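Local coordinates for predicted acetamidase/formamidase (Thermoanaerobacter tengcongensis, PDB 3TKK), which probably hydrolyses carbon-nitrogen bonds in linear amides such as acetamide or formamide, and carries zinc and calcium ions, at residues Ile44-Asp52 against Glu106-Asp114; Gly135-Glu143 against Val169-Gly177. One frame throughout, in Å; residues are numbered along the deposited sequence.

Interaction 1 of 2, residues Ile44-Asp52 against Glu106-Asp114; sequences IQSNEDKLD and EGLYSKVVD
Val112 meets the 44-52 loop with both its backbone and its side chain. Its N-H donates to OD1 of Asn47 in a bond of 3.2 Å that is nearly straight, 161° at the hydrogen. The donor is tilted 30° from the amide plane. The other end of the same amide, Asn47 ND2, makes a weak bond to Ser110 O at 3.3 Å. The amide thus holds the strand backbone by one good bond and one weak one. Val112 CG2 also lies 3.6 Å from Ile44 CG2, and the two branches run alongside in opposite senses. Ser110 OG sits between its backbone N and carbonyl carbon (chi1 62°), which sets it 3.5 Å from Leu51 CD1 and 3.6 Å from Ile44 CD1. Farther along, Asp52 lies across Leu108, with OD1 3.4 Å from Leu108 CD1; this oxygen is buried without a polar partner. A type II' turn from Asn47 to Lys50 reverses the loop, and the Asn47 amide at its start meets the strand. Strand 108-116 is an inner strand of a four-stranded antiparallel sheet and pairs with strand 89-95, whose Val91 touches Ile44. On the other side of the strand, Tyr109 packs on Glu261 of the second subunit.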
# COMPACT_ATOMS: atom_id res chain seq x y z
N ILE A 44 4.19 29.65 8.24
CA ILE A 44 3.38 29.38 9.45
C ILE A 44 4.31 28.91 10.57
O ILE A 44 4.75 27.75 10.61
CB ILE A 44 2.31 28.25 9.25
CG1 ILE A 44 1.33 28.56 8.09
CG2 ILE A 44 1.58 27.95 10.61
CD1 ILE A 44 0.05 27.69 8.18
N GLN A 45 4.60 29.82 11.49
CA GLN A 45 5.48 29.55 12.60
C GLN A 45 4.69 29.49 13.89
O GLN A 45 5.19 29.03 14.93
CB GLN A 45 6.53 30.67 12.69
CG GLN A 45 7.54 30.59 11.57
CD GLN A 45 8.06 31.93 11.28
OE1 GLN A 45 8.14 32.34 10.12
NE2 GLN A 45 8.39 32.67 12.33
N SER A 46 3.47 29.98 13.84
CA SER A 46 2.65 30.05 15.03
C SER A 46 1.18 29.98 14.60
O SER A 46 0.86 30.18 13.43
CB SER A 46 2.93 31.35 15.81
OG SER A 46 1.87 31.64 16.68
N ASN A 47 0.30 29.66 15.55
CA ASN A 47 -1.12 29.77 15.30
C ASN A 47 -1.64 31.18 15.44
O ASN A 47 -0.97 32.16 15.09
CB ASN A 47 -1.90 28.85 16.25
CG ASN A 47 -1.85 27.36 15.85
OD1 ASN A 47 -1.18 26.54 16.50
ND2 ASN A 47 -2.58 26.99 14.77
N GLU A 48 -2.82 31.25 16.03
CA GLU A 48 -3.53 32.51 16.08
C GLU A 48 -3.51 33.01 14.62
O GLU A 48 -4.12 32.39 13.73
CB GLU A 48 -2.82 33.48 17.03
CG GLU A 48 -3.64 34.73 17.44
CD GLU A 48 -2.78 36.02 17.47
OE1 GLU A 48 -1.62 35.96 17.00
OE2 GLU A 48 -3.26 37.08 17.95
N ASP A 49 -2.74 34.09 14.39
CA ASP A 49 -2.75 34.90 13.14
C ASP A 49 -2.14 34.16 11.93
O ASP A 49 -2.47 34.46 10.77
CB ASP A 49 -2.01 36.26 13.34
CG ASP A 49 -2.97 37.47 13.63
OD1 ASP A 49 -2.72 38.58 13.07
OD2 ASP A 49 -3.92 37.34 14.44
N LYS A 50 -1.23 33.21 12.20
CA LYS A 50 -0.58 32.49 11.11
C LYS A 50 -1.47 31.38 10.56
O LYS A 50 -1.48 30.23 11.06
CB LYS A 50 0.80 31.98 11.50
CG LYS A 50 1.86 33.07 11.53
CD LYS A 50 3.21 32.51 11.85
CE LYS A 50 4.28 33.46 11.37
NZ LYS A 50 5.37 32.72 10.67
N LEU A 51 -2.24 31.76 9.53
CA LEU A 51 -3.11 30.86 8.79
C LEU A 51 -2.78 30.91 7.29
O LEU A 51 -2.10 31.84 6.81
CB LEU A 51 -4.61 31.15 9.06
CG LEU A 51 -5.62 30.07 8.59
CD1 LEU A 51 -4.99 28.65 8.54
CD2 LEU A 51 -6.95 30.08 9.42
N ASP A 52 -3.25 29.88 6.57
CA ASP A 52 -3.06 29.76 5.12
C ASP A 52 -3.62 30.98 4.33
O ASP A 52 -4.75 30.96 3.81
CB ASP A 52 -3.57 28.40 4.59
CG ASP A 52 -2.76 27.19 5.13
OD1 ASP A 52 -3.07 26.75 6.27
OD2 ASP A 52 -1.83 26.69 4.44
N GLU A 106 -14.91 22.72 5.82
CA GLU A 106 -15.21 24.09 5.34
C GLU A 106 -14.01 24.97 5.72
O GLU A 106 -13.36 24.72 6.75
CB GLU A 106 -16.43 24.58 6.05
CG GLU A 106 -17.69 23.85 5.63
CD GLU A 106 -17.96 24.05 4.14
OE1 GLU A 106 -17.38 24.96 3.51
OE2 GLU A 106 -18.79 23.28 3.61
N GLY A 107 -13.66 25.95 4.89
CA GLY A 107 -12.46 26.73 5.17
C GLY A 107 -11.12 25.97 5.19
O GLY A 107 -10.96 24.93 4.54
N LEU A 108 -10.14 26.52 5.90
CA LEU A 108 -8.79 26.05 5.80
C LEU A 108 -8.24 25.85 7.24
O LEU A 108 -8.52 26.63 8.11
CB LEU A 108 -7.93 27.11 5.07
CG LEU A 108 -6.82 26.49 4.19
CD1 LEU A 108 -5.89 25.36 4.88
CD2 LEU A 108 -7.48 25.89 2.91
N TYR A 109 -7.45 24.81 7.46
CA TYR A 109 -7.07 24.50 8.82
C TYR A 109 -5.59 24.41 8.83
O TYR A 109 -5.04 23.93 7.86
CB TYR A 109 -7.57 23.10 9.18
CG TYR A 109 -7.12 22.55 10.53
CD1 TYR A 109 -7.81 22.86 11.69
CD2 TYR A 109 -6.02 21.71 10.64
CE1 TYR A 109 -7.42 22.34 12.97
CE2 TYR A 109 -5.63 21.16 11.91
CZ TYR A 109 -6.37 21.47 13.04
OH TYR A 109 -6.00 20.91 14.24
N SER A 110 -4.96 24.91 9.90
CA SER A 110 -3.59 24.49 10.24
C SER A 110 -3.41 24.42 11.75
O SER A 110 -4.10 25.11 12.49
CB SER A 110 -2.54 25.46 9.72
OG SER A 110 -2.72 26.73 10.31
N LYS A 111 -2.47 23.59 12.20
CA LYS A 111 -2.16 23.49 13.60
C LYS A 111 -0.67 23.39 13.71
O LYS A 111 -0.05 22.48 13.09
CB LYS A 111 -2.69 22.18 14.14
CG LYS A 111 -2.51 22.08 15.68
CD LYS A 111 -3.13 20.78 16.10
CE LYS A 111 -3.72 21.05 17.45
NZ LYS A 111 -2.80 22.03 18.16
N VAL A 112 -0.08 24.23 14.55
CA VAL A 112 1.37 24.12 14.74
C VAL A 112 1.53 23.20 15.94
O VAL A 112 0.84 23.40 16.90
CB VAL A 112 1.96 25.51 15.12
CG1 VAL A 112 3.41 25.42 15.65
CG2 VAL A 112 1.91 26.43 13.91
N VAL A 113 2.40 22.19 15.86
CA VAL A 113 2.64 21.26 16.96
C VAL A 113 4.10 21.30 17.42
O VAL A 113 5.01 21.43 16.61
CB VAL A 113 2.31 19.83 16.56
CG1 VAL A 113 0.82 19.74 16.38
CG2 VAL A 113 2.89 19.48 15.15
N ASP A 114 4.31 21.10 18.71
CA ASP A 114 5.62 20.89 19.26
C ASP A 114 6.12 19.49 18.91
O ASP A 114 5.34 18.54 18.75
CB ASP A 114 5.58 21.14 20.77
CG ASP A 114 5.28 22.56 21.07
OD1 ASP A 114 5.68 23.46 20.29
OD2 ASP A 114 4.56 22.76 22.05

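Interaction 2 of 2, residues Gly135-Glu143 against Val169-Gly177; sequences GVIGVAPKE and VYFPVFVEG
Phe171 packs its ring against the end of strand 133-138, and this is the tight part of the contact. Gly138 CA sits over one face of the ring in a CH-pi contact, 4.3 Å from the centroid and 26° off the ring normal. Ile137 meets the far end of the ring. Its CG1 is 3.7 Å from Phe171 CZ, and its CG2 lies at the ring edge, in the ring plane. With CG1 anti to the backbone N, chi1 175°, Ile137 brings both carbons to CZ. Val139 comes next and divides its two methyls. CG1 lies 3.9 Å from Phe171 CB, while CG2 reaches the edge of the Phe174 ring, 4.0 Å from CD2. CG2 also lies 3.4 Å from Pro172 O, a carbonyl buried with no partner. Val79 and Leu77 of strand 76-86 touch Phe171 and Val139, respectively, so this end belongs to the protein interior.

Toward Lys142 and Phe174 the contact opens to solvent. Here the backbones come nearest, and Lys142 N is 3.3 Å from Phe174 CB. Ala140 O lies near the plane of the Phe174 ring, at its edge. Beyond CB the Lys142 chain leads away from Phe174. One water bridges the segments: it donates to Ala140 O at 2.7 Å and accepts from Phe174 N. Beside it, Ala140 CB and Val175 CG2 make a further apolar contact.

No direct hydrogen bond joins the two segments, and they do not pair as neighbouring strands. The contact consists mainly of apolar packing, with one bridging water. The chemistry is that of a hydrophobic core between two sheets, with polar bridging confined to the end nearer solvent.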
# COMPACT_ATOMS: atom_id res chain seq x y z
N GLY A 135 9.99 14.55 1.63
CA GLY A 135 8.86 14.49 0.70
C GLY A 135 9.20 14.86 -0.75
O GLY A 135 8.63 14.31 -1.69
N VAL A 136 10.09 15.86 -0.95
CA VAL A 136 10.42 16.39 -2.28
C VAL A 136 11.93 16.06 -2.45
O VAL A 136 12.80 16.50 -1.66
CB VAL A 136 10.21 17.85 -2.30
CG1 VAL A 136 10.94 18.54 -3.48
CG2 VAL A 136 8.65 18.19 -2.46
N ILE A 137 12.27 15.33 -3.51
CA ILE A 137 13.67 15.12 -3.77
C ILE A 137 13.75 14.63 -5.21
O ILE A 137 12.90 13.83 -5.65
CB ILE A 137 14.37 14.11 -2.90
CG1 ILE A 137 15.81 13.93 -3.42
CG2 ILE A 137 13.57 12.73 -2.85
CD1 ILE A 137 16.71 13.10 -2.12
N GLY A 138 14.65 15.22 -6.00
CA GLY A 138 14.63 14.96 -7.45
C GLY A 138 15.81 15.58 -8.17
O GLY A 138 16.62 16.33 -7.59
N VAL A 139 15.88 15.32 -9.46
CA VAL A 139 16.82 15.95 -10.35
C VAL A 139 16.03 16.67 -11.44
O VAL A 139 14.83 16.60 -11.48
CB VAL A 139 17.66 14.86 -11.03
CG1 VAL A 139 18.37 13.99 -9.98
CG2 VAL A 139 16.67 13.91 -11.99
N ALA A 140 16.74 17.40 -12.30
CA ALA A 140 16.06 18.15 -13.35
C ALA A 140 15.53 17.19 -14.41
O ALA A 140 16.18 16.24 -14.79
CB ALA A 140 17.00 19.20 -14.02
N PRO A 141 14.31 17.46 -14.87
CA PRO A 141 13.79 16.76 -16.01
C PRO A 141 14.53 17.08 -17.30
O PRO A 141 15.23 18.11 -17.42
CB PRO A 141 12.32 17.26 -16.15
CG PRO A 141 12.05 18.26 -15.03
CD PRO A 141 13.47 18.59 -14.42
N LYS A 142 14.32 16.22 -18.29
CA LYS A 142 14.96 16.39 -19.60
C LYS A 142 14.56 17.73 -20.18
O LYS A 142 15.38 18.51 -20.56
CB LYS A 142 14.53 15.25 -20.51
CG LYS A 142 15.46 14.99 -21.72
CD LYS A 142 14.94 13.66 -22.36
CE LYS A 142 14.55 13.80 -23.87
NZ LYS A 142 13.44 12.79 -24.09
N GLU A 143 13.30 18.08 -20.16
CA GLU A 143 12.94 19.30 -20.88
C GLU A 143 12.19 20.36 -20.06
O GLU A 143 12.84 21.17 -19.37
CB GLU A 143 12.23 18.93 -22.20
CG GLU A 143 12.11 20.13 -23.22
CD GLU A 143 13.41 20.97 -23.36
OE1 GLU A 143 13.46 22.16 -22.91
OE2 GLU A 143 14.40 20.44 -23.92
N VAL A 169 18.07 6.52 -2.67
CA VAL A 169 17.17 6.77 -3.79
C VAL A 169 17.96 6.88 -5.11
O VAL A 169 19.02 7.60 -5.12
CB VAL A 169 16.52 8.10 -3.55
CG1 VAL A 169 15.36 8.22 -4.56
CG2 VAL A 169 15.97 8.12 -2.10
N TYR A 170 17.50 6.24 -6.19
CA TYR A 170 18.25 6.19 -7.38
C TYR A 170 17.45 6.93 -8.33
O TYR A 170 16.30 6.64 -8.46
CB TYR A 170 18.38 4.73 -7.80
CG TYR A 170 19.26 3.95 -6.87
CD1 TYR A 170 20.59 3.67 -7.22
CD2 TYR A 170 18.78 3.49 -5.68
CE1 TYR A 170 21.40 2.94 -6.45
CE2 TYR A 170 19.57 2.71 -4.86
CZ TYR A 170 20.88 2.47 -5.22
OH TYR A 170 21.69 1.72 -4.43
N PHE A 171 18.04 7.89 -9.07
CA PHE A 171 17.31 8.65 -10.01
C PHE A 171 17.89 8.52 -11.39
O PHE A 171 19.13 8.67 -11.57
CB PHE A 171 17.47 10.20 -9.65
CG PHE A 171 16.77 10.60 -8.41
CD1 PHE A 171 15.40 10.74 -8.39
CD2 PHE A 171 17.48 10.86 -7.30
CE1 PHE A 171 14.69 11.05 -7.18
CE2 PHE A 171 16.82 11.18 -6.05
CZ PHE A 171 15.43 11.32 -6.03
N PRO A 172 17.05 8.34 -12.37
CA PRO A 172 17.58 8.57 -13.71
C PRO A 172 18.06 9.99 -13.91
O PRO A 172 17.36 10.93 -13.52
CB PRO A 172 16.37 8.42 -14.65
CG PRO A 172 15.16 8.08 -13.81
CD PRO A 172 15.57 8.26 -12.32
N VAL A 173 19.19 10.17 -14.62
CA VAL A 173 19.79 11.49 -14.95
C VAL A 173 19.30 11.95 -16.33
O VAL A 173 19.46 11.25 -17.34
CB VAL A 173 21.36 11.42 -14.92
CG1 VAL A 173 21.96 12.80 -15.05
CG2 VAL A 173 21.80 10.92 -13.49
N PHE A 174 18.68 13.12 -16.36
CA PHE A 174 18.18 13.71 -17.58
C PHE A 174 19.10 14.77 -18.14
O PHE A 174 19.09 14.98 -19.34
CB PHE A 174 16.74 14.18 -17.40
CG PHE A 174 15.81 13.03 -16.99
CD1 PHE A 174 15.43 12.07 -17.93
CD2 PHE A 174 15.44 12.86 -15.69
CE1 PHE A 174 14.64 11.02 -17.58
CE2 PHE A 174 14.66 11.79 -15.30
CZ PHE A 174 14.24 10.87 -16.21
N VAL A 175 19.90 15.44 -17.29
CA VAL A 175 20.76 16.51 -17.73
C VAL A 175 22.07 16.41 -17.05
O VAL A 175 22.23 15.90 -15.92
CB VAL A 175 20.21 17.92 -17.45
CG1 VAL A 175 18.76 18.01 -17.83
CG2 VAL A 175 20.33 18.20 -16.00
N GLU A 176 23.03 16.95 -17.75
CA GLU A 176 24.40 17.05 -17.27
C GLU A 176 24.46 17.58 -15.84
O GLU A 176 23.87 18.62 -15.57
CB GLU A 176 25.19 17.96 -18.24
CG GLU A 176 26.66 18.01 -18.02
CD GLU A 176 27.40 16.74 -18.51
OE1 GLU A 176 26.91 16.06 -19.39
OE2 GLU A 176 28.49 16.41 -17.98
N GLY A 177 25.16 16.88 -14.97
CA GLY A 177 25.39 17.25 -13.57
C GLY A 177 24.13 16.88 -12.69
O GLY A 177 24.13 17.12 -11.55
O HOH W 1 18.75 15.40 -14.30

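The two contacts follow one another along the chain and neither nest nor cross. From the N terminus, the chain first passes through the loop 44-52, which lies between strands 31-36 and 62-69. Interaction 1 closes when the chain returns as strand 108-116, in the small antiparallel sheet. The chain then runs on to strand 133-138. Interaction 2 closes a shorter loop, in which residues 169-177 come back against residues 135-143. It joins the branched seven-stranded sheet to the nine-stranded one. The centres of interaction 1 and interaction 2 are about 33 Å apart. The two lie on opposite sides of the chain's centre. Interaction 1 is at the surface and interaction 2 is buried.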